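Local coordinates for protein EmGH1 (Erythrobacter marinus, PDB 5Z87) that probably hydrolyses beta-glucosidic bonds as a family 3 glycoside hydrolase, releasing sugar units from glucosides such as cellobiose, at residues C65-D70 and G91-S96; A125-E130 and G173-F178; A164-A169 and N226-S231. All blocks are in the same frame, centred on the assembly; numbering follows the deposited sequence.

Contact 1. Residues C65-D70 and G91-S96; sequences CPRAAD and GVYSAS
Arg67 and Tyr93 run side by side in the same direction, and their ends meet: NH2 of Arg67 lies 3.7 Å from CE2 of Tyr93, with the guanidinium and ring planes 54° apart. CD2 of Tyr93 sits over one face of the guanidinium, toward its rim. Arg67 leaves its CA heading away from 91-96 and is brought back by a bend at chi3 (-89°), which carries the guanidinium round to the ring; on the way its CG brushes O of Tyr93. CB of Ser94 lies over the centre of one face of the Tyr93 ring. The phenol end is held from outside, where Tyr93 OH is hydrogen-bonded to Glu130, and the guanidinium also makes a cation-pi contact with Trp314. Tyr93 belongs to the pocket that holds dithiothreitol in this crystal, its side chain about 3 Å from that molecule at the nearest atoms.

The backbones meet in a single bridge between Arg67 and Tyr93. Tyr93 N donates to Pro66 O at 3.0 Å, and Ala68 N returns a straighter bond to Tyr93 O (2.8 Å, 162° at the hydrogen). The methyl of Ala68 faces the 91-96 segment and packs against CB of Val92, at 3.8 Å, and CB of Ala95, at 3.7 Å. One water accepts a weak bond from Ala69 N and donates to Ser94 O, linking the helical Ala69 to the loop after the strand. At the other end, SG of Cys65 lies close against the carbonyl carbon of Gly91.

Strand 91-93 is flanked in the barrel by strand 126-129 and by strand 64-65, with helix 101-116 packed on Val92 and Ala95. The 65-70 segment leaves strand 64-65 and runs past the end of strand 91-93 into helix 68-73, while helix 75-81 touches Pro66.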
loop_
_atom_site.group_PDB
_atom_site.type_symbol
_atom_site.label_atom_id
_atom_site.label_comp_id
_atom_site.label_asym_id
_atom_site.label_seq_id
_atom_site.Cartn_x
_atom_site.Cartn_y
_atom_site.Cartn_z
ATOM N N CYS A 65 29.509 -2.175 -18.741
ATOM C CA CYS A 65 28.585 -2.742 -19.728
ATOM C C CYS A 65 27.734 -1.647 -20.362
ATOM O O CYS A 65 26.578 -1.433 -19.972
ATOM C CB CYS A 65 27.689 -3.804 -19.090
ATOM S SG CYS A 65 26.646 -4.697 -20.271
ATOM N N PRO A 66 28.270 -0.937 -21.356
ATOM C CA PRO A 66 27.473 0.071 -22.068
ATOM C C PRO A 66 26.560 -0.589 -23.092
ATOM O O PRO A 66 26.599 -1.800 -23.319
ATOM C CB PRO A 66 28.531 0.935 -22.766
ATOM C CG PRO A 66 29.606 -0.073 -23.116
ATOM C CD PRO A 66 29.633 -1.049 -21.922
ATOM N N ARG A 67 25.733 0.240 -23.716
ATOM C CA ARG A 67 24.950 -0.222 -24.848
ATOM C C ARG A 67 25.870 -0.552 -26.016
ATOM O O ARG A 67 26.861 0.141 -26.265
ATOM C CB ARG A 67 23.923 0.829 -25.258
ATOM C CG ARG A 67 22.577 0.232 -25.613
ATOM C CD ARG A 67 21.549 1.301 -25.913
ATOM N NE ARG A 67 20.867 1.703 -24.692
ATOM C CZ ARG A 67 19.763 1.122 -24.232
ATOM N NH1 ARG A 67 19.219 1.544 -23.089
ATOM N NH2 ARG A 67 19.215 0.119 -24.916
ATOM N N ALA A 68 25.524 -1.616 -26.740
ATOM C CA ALA A 68 26.386 -2.141 -27.792
ATOM C C ALA A 68 26.624 -1.147 -28.923
ATOM O O ALA A 68 27.710 -1.142 -29.517
ATOM C CB ALA A 68 25.784 -3.422 -28.361
ATOM N N ALA A 69 25.634 -0.303 -29.234
ATOM C CA ALA A 69 25.588 0.359 -30.539
ATOM C C ALA A 69 26.850 1.169 -30.829
ATOM O O ALA A 69 27.374 1.124 -31.947
ATOM C CB ALA A 69 24.350 1.256 -30.625
ATOM N N ASP A 70 27.344 1.929 -29.851
ATOM C CA ASP A 70 28.494 2.801 -30.098
ATOM C C ASP A 70 29.806 2.036 -30.152
ATOM O O ASP A 70 30.749 2.487 -30.806
ATOM C CB ASP A 70 28.585 3.883 -29.029
ATOM C CG ASP A 70 27.563 4.977 -29.235
ATOM O OD1 ASP A 70 26.715 4.843 -30.153
ATOM O OD2 ASP A 70 27.614 5.971 -28.485
ATOM N N GLY A 91 30.861 -6.138 -20.727
ATOM C CA GLY A 91 29.769 -6.581 -21.567
ATOM C C GLY A 91 29.262 -5.448 -22.428
ATOM O O GLY A 91 29.666 -4.292 -22.281
ATOM N N VAL A 92 28.376 -5.802 -23.352
ATOM C CA VAL A 92 27.569 -4.824 -24.064
ATOM C C VAL A 92 26.126 -5.279 -23.956
ATOM O O VAL A 92 25.828 -6.462 -23.760
ATOM C CB VAL A 92 27.961 -4.644 -25.551
ATOM C CG1 VAL A 92 29.309 -3.970 -25.676
ATOM C CG2 VAL A 92 27.913 -5.975 -26.303
ATOM N N TYR A 93 25.228 -4.315 -24.090
ATOM C CA TYR A 93 23.800 -4.557 -23.983
ATOM C C TYR A 93 23.147 -4.255 -25.319
ATOM O O TYR A 93 23.399 -3.198 -25.907
ATOM C CB TYR A 93 23.186 -3.690 -22.882
ATOM C CG TYR A 93 21.685 -3.767 -22.794
ATOM C CD1 TYR A 93 21.031 -4.988 -22.793
ATOM C CD2 TYR A 93 20.923 -2.616 -22.682
ATOM C CE1 TYR A 93 19.650 -5.055 -22.684
ATOM C CE2 TYR A 93 19.542 -2.672 -22.570
ATOM C CZ TYR A 93 18.913 -3.883 -22.574
ATOM O OH TYR A 93 17.545 -3.922 -22.474
ATOM N N SER A 94 22.333 -5.195 -25.799
ATOM C CA SER A 94 21.462 -4.957 -26.948
ATOM C C SER A 94 22.251 -4.783 -28.252
ATOM O O SER A 94 22.235 -3.711 -28.871
ATOM C CB SER A 94 20.571 -3.738 -26.667
ATOM O OG SER A 94 19.413 -3.764 -27.470
ATOM N N ALA A 95 22.935 -5.845 -28.678
ATOM C CA ALA A 95 23.735 -5.838 -29.894
ATOM C C ALA A 95 22.938 -6.241 -31.124
ATOM O O ALA A 95 23.436 -6.088 -32.243
ATOM C CB ALA A 95 24.940 -6.777 -29.744
ATOM N N SER A 96 21.722 -6.750 -30.938
ATOM C CA SER A 96 20.909 -7.176 -32.070
ATOM C C SER A 96 20.552 -6.000 -32.976
ATOM O O SER A 96 20.547 -6.139 -34.205
ATOM C CB SER A 96 19.650 -7.853 -31.548
ATOM O OG SER A 96 19.251 -7.215 -30.339
HETATM O O HOH W 1 22.762 -0.905 -28.440
#

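Contact 2. Residues A125-E130 and G173-F178; sequences AFVFEE and GSQGCF
Phe128 and Phe178 form an offset stack, their ring centroids 4.7 Å apart and their planes at 26°. CE1 of Phe178 lies over one face of the Phe128 ring, toward the rim, and CB of Phe128 makes a CH-pi contact over the face of the Phe178 ring. Glu130 crosses Phe178 obliquely, its OE1 in the plane of that ring at the edge; the same oxygen is hydrogen-bonded to Tyr93 and to the bound dithiothreitol, which probably comes from the crystallisation liquor.

Backbone hydrogen bonds join the strands in parallel register, Phe128 opposite Gly176 and Glu129 opposite Cys177. Glu129 N donates to Gly176 O at 3.0 Å, and Phe178 N reaches Glu129 O at 3.2 Å. Gly176 passes close beside the edge of the Phe128 ring.

Before the strand proper, side chains take over most of the bonding. Gln175, bent at chi2 (88°), swings its amide back so that OE1 takes the N-H of Val127 on a lone pair at 2.9 Å, while NE2 gives a weak bond to Ala125 O. Val127 O accepts from Ser174 OG at 2.9 Å and, weakly, from Gln175 N. Ser174 also packs its CB against CG of Glu129 (3.5 Å), whose carboxylate is held by Ala95 and Ser96.

Gly173, at positive phi, ends the preceding helix in a Schellman motif, and the chain then enters strand 176-177. Strand, helix and neighbouring parallel strand make a beta-alpha-beta crossover, the repeating element of the TIM-barrel domain; the strand ends deliver Glu130 and Phe178 to the pocket in which the dithiothreitol sits.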
loop_
_atom_site.group_PDB
_atom_site.type_symbol
_atom_site.label_atom_id
_atom_site.label_comp_id
_atom_site.label_asym_id
_atom_site.label_seq_id
_atom_site.Cartn_x
_atom_site.Cartn_y
_atom_site.Cartn_z
ATOM N N ALA A 125 33.526 -10.135 -24.901
ATOM C CA ALA A 125 32.459 -9.469 -24.165
ATOM C C ALA A 125 31.309 -10.427 -23.870
ATOM O O ALA A 125 31.017 -11.335 -24.653
ATOM C CB ALA A 125 31.941 -8.274 -24.964
ATOM N N PHE A 126 30.667 -10.241 -22.712
ATOM C CA PHE A 126 29.289 -10.701 -22.576
ATOM C C PHE A 126 28.434 -9.887 -23.539
ATOM O O PHE A 126 28.639 -8.683 -23.703
ATOM C CB PHE A 126 28.768 -10.535 -21.139
ATOM C CG PHE A 126 28.862 -11.793 -20.300
ATOM C CD1 PHE A 126 28.321 -12.991 -20.744
ATOM C CD2 PHE A 126 29.507 -11.778 -19.072
ATOM C CE1 PHE A 126 28.422 -14.150 -19.972
ATOM C CE2 PHE A 126 29.606 -12.943 -18.292
ATOM C CZ PHE A 126 29.064 -14.120 -18.744
ATOM N N VAL A 127 27.514 -10.554 -24.218
ATOM C CA VAL A 127 26.587 -9.906 -25.136
ATOM C C VAL A 127 25.204 -10.131 -24.543
ATOM O O VAL A 127 24.650 -11.232 -24.650
ATOM C CB VAL A 127 26.690 -10.461 -26.563
ATOM C CG1 VAL A 127 25.677 -9.778 -27.486
ATOM C CG2 VAL A 127 28.106 -10.283 -27.093
ATOM N N PHE A 128 24.653 -9.104 -23.900
ATOM C CA PHE A 128 23.424 -9.247 -23.120
ATOM C C PHE A 128 22.228 -8.836 -23.969
ATOM O O PHE A 128 22.222 -7.746 -24.555
ATOM C CB PHE A 128 23.472 -8.393 -21.845
ATOM C CG PHE A 128 24.407 -8.908 -20.789
ATOM C CD1 PHE A 128 24.173 -10.127 -20.172
ATOM C CD2 PHE A 128 25.507 -8.157 -20.389
ATOM C CE1 PHE A 128 25.023 -10.611 -19.182
ATOM C CE2 PHE A 128 26.352 -8.621 -19.395
ATOM C CZ PHE A 128 26.117 -9.870 -18.801
ATOM N N GLU A 129 21.220 -9.699 -24.032
ATOM C CA GLU A 129 19.971 -9.371 -24.716
ATOM C C GLU A 129 18.814 -9.576 -23.742
ATOM O O GLU A 129 19.011 -10.022 -22.610
ATOM C CB GLU A 129 19.807 -10.207 -25.991
ATOM C CG GLU A 129 20.950 -9.996 -27.012
ATOM C CD GLU A 129 20.864 -8.668 -27.736
ATOM O OE1 GLU A 129 21.858 -8.281 -28.390
ATOM O OE2 GLU A 129 19.807 -7.995 -27.652
ATOM N N GLU A 130 17.604 -9.221 -24.168
ATOM C CA GLU A 130 16.395 -9.444 -23.380
ATOM C C GLU A 130 15.686 -10.682 -23.906
ATOM O O GLU A 130 15.543 -10.843 -25.119
ATOM C CB GLU A 130 15.446 -8.245 -23.439
ATOM C CG GLU A 130 16.068 -6.937 -23.039
ATOM C CD GLU A 130 16.213 -6.780 -21.531
ATOM O OE1 GLU A 130 16.752 -5.734 -21.103
ATOM O OE2 GLU A 130 15.788 -7.690 -20.782
ATOM N N GLY A 173 24.770 -14.834 -31.081
ATOM C CA GLY A 173 25.897 -14.203 -30.435
ATOM C C GLY A 173 25.659 -13.730 -29.021
ATOM O O GLY A 173 26.584 -13.199 -28.402
ATOM N N SER A 174 24.461 -13.904 -28.484
ATOM C CA SER A 174 24.186 -13.506 -27.111
ATOM C C SER A 174 24.397 -14.691 -26.180
ATOM O O SER A 174 23.815 -15.755 -26.390
ATOM C CB SER A 174 22.753 -12.985 -26.986
ATOM O OG SER A 174 22.396 -12.764 -25.633
ATOM N N GLN A 175 25.220 -14.513 -25.148
ATOM C CA GLN A 175 25.422 -15.583 -24.177
ATOM C C GLN A 175 24.935 -15.192 -22.784
ATOM O O GLN A 175 25.234 -15.896 -21.811
ATOM C CB GLN A 175 26.898 -15.982 -24.108
ATOM C CG GLN A 175 27.683 -15.676 -25.379
ATOM C CD GLN A 175 28.254 -14.260 -25.331
ATOM O OE1 GLN A 175 27.676 -13.377 -24.694
ATOM N NE2 GLN A 175 29.396 -14.044 -25.983
ATOM N N GLY A 176 24.207 -14.094 -22.655
ATOM C CA GLY A 176 23.580 -13.758 -21.386
ATOM C C GLY A 176 22.361 -12.897 -21.613
ATOM O O GLY A 176 22.281 -12.150 -22.597
ATOM N N CYS A 177 21.392 -13.007 -20.706
ATOM C CA CYS A 177 20.204 -12.171 -20.796
ATOM C C CYS A 177 19.838 -11.603 -19.434
ATOM O O CYS A 177 20.216 -12.129 -18.381
ATOM C CB CYS A 177 19.002 -12.934 -21.375
ATOM S SG CYS A 177 18.464 -14.297 -20.351
ATOM N N PHE A 178 19.089 -10.504 -19.491
ATOM C CA PHE A 178 18.544 -9.843 -18.312
ATOM C C PHE A 178 17.118 -10.346 -18.064
ATOM O O PHE A 178 16.137 -9.613 -18.131
ATOM C CB PHE A 178 18.582 -8.331 -18.502
ATOM C CG PHE A 178 19.972 -7.761 -18.678
ATOM C CD1 PHE A 178 21.080 -8.374 -18.091
ATOM C CD2 PHE A 178 20.164 -6.585 -19.412
ATOM C CE1 PHE A 178 22.348 -7.833 -18.237
ATOM C CE2 PHE A 178 21.434 -6.033 -19.567
ATOM C CZ PHE A 178 22.527 -6.649 -18.968
#

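Contact 3. Residues A164-A169 and N226-S231; sequences ATAKEA and NRIATS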
loop_
_atom_site.group_PDB
_atom_site.type_symbol
_atom_site.label_atom_id
_atom_site.label_comp_id
_atom_site.label_asym_id
_atom_site.label_seq_id
_atom_site.Cartn_x
_atom_site.Cartn_y
_atom_site.Cartn_z
ATOM N N ALA A 164 14.136 -23.113 -26.364
ATOM C CA ALA A 164 14.079 -22.577 -27.724
ATOM C C ALA A 164 14.610 -21.155 -27.772
ATOM O O ALA A 164 15.335 -20.784 -28.707
ATOM C CB ALA A 164 12.647 -22.623 -28.271
ATOM N N THR A 165 14.263 -20.345 -26.767
ATOM C CA THR A 165 14.727 -18.965 -26.730
ATOM C C THR A 165 16.244 -18.892 -26.590
ATOM O O THR A 165 16.892 -18.040 -27.210
ATOM C CB THR A 165 14.052 -18.215 -25.572
ATOM O OG1 THR A 165 12.628 -18.197 -25.761
ATOM C CG2 THR A 165 14.574 -16.794 -25.499
ATOM N N ALA A 166 16.823 -19.762 -25.752
ATOM C CA ALA A 166 18.271 -19.755 -25.574
ATOM C C ALA A 166 18.994 -20.113 -26.877
ATOM O O ALA A 166 19.992 -19.472 -27.241
ATOM C CB ALA A 166 18.661 -20.711 -24.445
ATOM N N LYS A 167 18.496 -21.130 -27.594
ATOM C CA LYS A 167 19.065 -21.503 -28.889
ATOM C C LYS A 167 19.125 -20.309 -29.817
ATOM O O LYS A 167 20.159 -20.039 -30.436
ATOM C CB LYS A 167 18.231 -22.609 -29.541
ATOM C CG LYS A 167 18.441 -23.989 -29.000
ATOM C CD LYS A 167 17.475 -24.962 -29.681
ATOM C CE LYS A 167 17.547 -26.333 -29.034
ATOM N NZ LYS A 167 16.466 -27.230 -29.525
ATOM N N GLU A 168 18.004 -19.592 -29.939
ATOM C CA GLU A 168 17.947 -18.455 -30.844
ATOM C C GLU A 168 18.910 -17.361 -30.401
ATOM O O GLU A 168 19.545 -16.706 -31.236
ATOM C CB GLU A 168 16.506 -17.924 -30.940
ATOM C CG GLU A 168 15.486 -18.956 -31.448
ATOM C CD GLU A 168 14.155 -18.359 -31.927
ATOM O OE1 GLU A 168 14.016 -17.113 -32.041
ATOM O OE2 GLU A 168 13.232 -19.163 -32.195
ATOM N N ALA A 169 19.047 -17.162 -29.089
ATOM C CA ALA A 169 19.913 -16.098 -28.593
ATOM C C ALA A 169 21.387 -16.453 -28.791
ATOM O O ALA A 169 22.167 -15.642 -29.299
ATOM C CB ALA A 169 19.609 -15.818 -27.114
ATOM N N ASN A 226 24.658 -23.700 -26.832
ATOM C CA ASN A 226 23.378 -23.102 -27.205
ATOM C C ASN A 226 22.500 -22.790 -25.990
ATOM O O ASN A 226 21.268 -22.755 -26.091
ATOM C CB ASN A 226 22.641 -23.994 -28.210
ATOM C CG ASN A 226 23.359 -24.062 -29.553
ATOM O OD1 ASN A 226 23.859 -23.048 -30.061
ATOM N ND2 ASN A 226 23.424 -25.254 -30.127
ATOM N N ARG A 227 23.129 -22.563 -24.842
ATOM C CA ARG A 227 22.507 -22.000 -23.653
ATOM C C ARG A 227 23.125 -20.640 -23.381
ATOM O O ARG A 227 24.152 -20.281 -23.958
ATOM C CB ARG A 227 22.687 -22.921 -22.438
ATOM C CG ARG A 227 22.186 -24.334 -22.641
ATOM C CD ARG A 227 20.695 -24.386 -22.941
ATOM N NE ARG A 227 20.282 -25.754 -23.233
ATOM C CZ ARG A 227 19.137 -26.297 -22.844
ATOM N NH1 ARG A 227 18.875 -27.553 -23.165
ATOM N NH2 ARG A 227 18.251 -25.589 -22.146
ATOM N N ILE A 228 22.478 -19.863 -22.505
ATOM C CA ILE A 228 22.939 -18.524 -22.155
ATOM C C ILE A 228 22.743 -18.329 -20.655
ATOM O O ILE A 228 21.952 -19.022 -20.015
ATOM C CB ILE A 228 22.193 -17.414 -22.941
ATOM C CG1 ILE A 228 20.733 -17.297 -22.461
ATOM C CG2 ILE A 228 22.244 -17.684 -24.448
ATOM C CD1 ILE A 228 19.948 -16.127 -23.085
ATOM N N ALA A 229 23.466 -17.361 -20.102
ATOM C CA ALA A 229 23.329 -17.022 -18.691
ATOM C C ALA A 229 22.053 -16.217 -18.430
ATOM O O ALA A 229 21.694 -15.315 -19.198
ATOM C CB ALA A 229 24.551 -16.228 -18.217
ATOM N N THR A 230 21.371 -16.554 -17.341
ATOM C CA THR A 230 20.253 -15.766 -16.826
ATOM C C THR A 230 20.760 -14.734 -15.826
ATOM O O THR A 230 21.707 -14.990 -15.077
ATOM C CB THR A 230 19.221 -16.657 -16.124
ATOM O OG1 THR A 230 19.873 -17.449 -15.122
ATOM C CG2 THR A 230 18.544 -17.581 -17.106
ATOM N N SER A 231 20.119 -13.564 -15.813
ATOM C CA SER A 231 20.289 -12.572 -14.751
ATOM C C SER A 231 18.915 -12.324 -14.125
ATOM O O SER A 231 18.150 -11.475 -14.587
ATOM C CB SER A 231 20.904 -11.272 -15.279
ATOM O OG SER A 231 21.885 -11.540 -16.262
#
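Ile228 turns its side chain toward helix 155-171 and touches it with both branches. CD1 lies 4.1 Å from CB of Ala169, and CG2 comes 4.2 Å from that same methyl and 4.0 Å from the backbone O of Ala166. With chi1 at 70°, CG1 sits between the backbone N and the carbonyl carbon, which leaves CG2 beside the N and facing the helix. Its CG1 is also the apolar neighbour of Ala166 CB, at 4.5 Å.

The backbone of the loop also lies against the helix. The methyl of Ala166 rests 3.7 Å from Asn226 O and 4.1 Å from CA of Arg227. Alongside, the aliphatic part of Lys167 runs past Asn226, CG to CB at 4.3 Å.

Charged ends find their partners beyond this pair: Arg227 forms a salt bridge with Glu163, one residue before the helical segment, and Arg170 donates to Arg227 O.

Helix 155-171 thus packs on the loop leading into strand 229-235, and Leu215 of helix 201-216 touches both Ala166 and Ile228. No hydrogen bond joins the two segments directly. Their cohesion is van der Waals contact, chiefly of the Ala166 and Ala169 methyls with Ile228 and the loop backbone, with polar ties made just outside it.

In the fold
All three contacts belong to the family 3 N-terminal, TIM-barrel domain and reach one parallel sheet, in which strands 91-93, 126-129, 176-177 and 229-235 follow each other in chain order. Contact 2 is the middle member, its centre about 9 Å from those of contacts 1 and 3, which lie about 17 Å apart without touching. Contact 1 closes before contact 2 opens, whereas contacts 2 and 3 interleave, since helix 155-171 leads directly into strand 176-177. Backbone bonding and the Ser231 OG to Cys177 O bond join 2 to 3. Contacts 1 and 2 both supply pocket residues, while contact 3 packs an outer helix against the loop that enters the next strand.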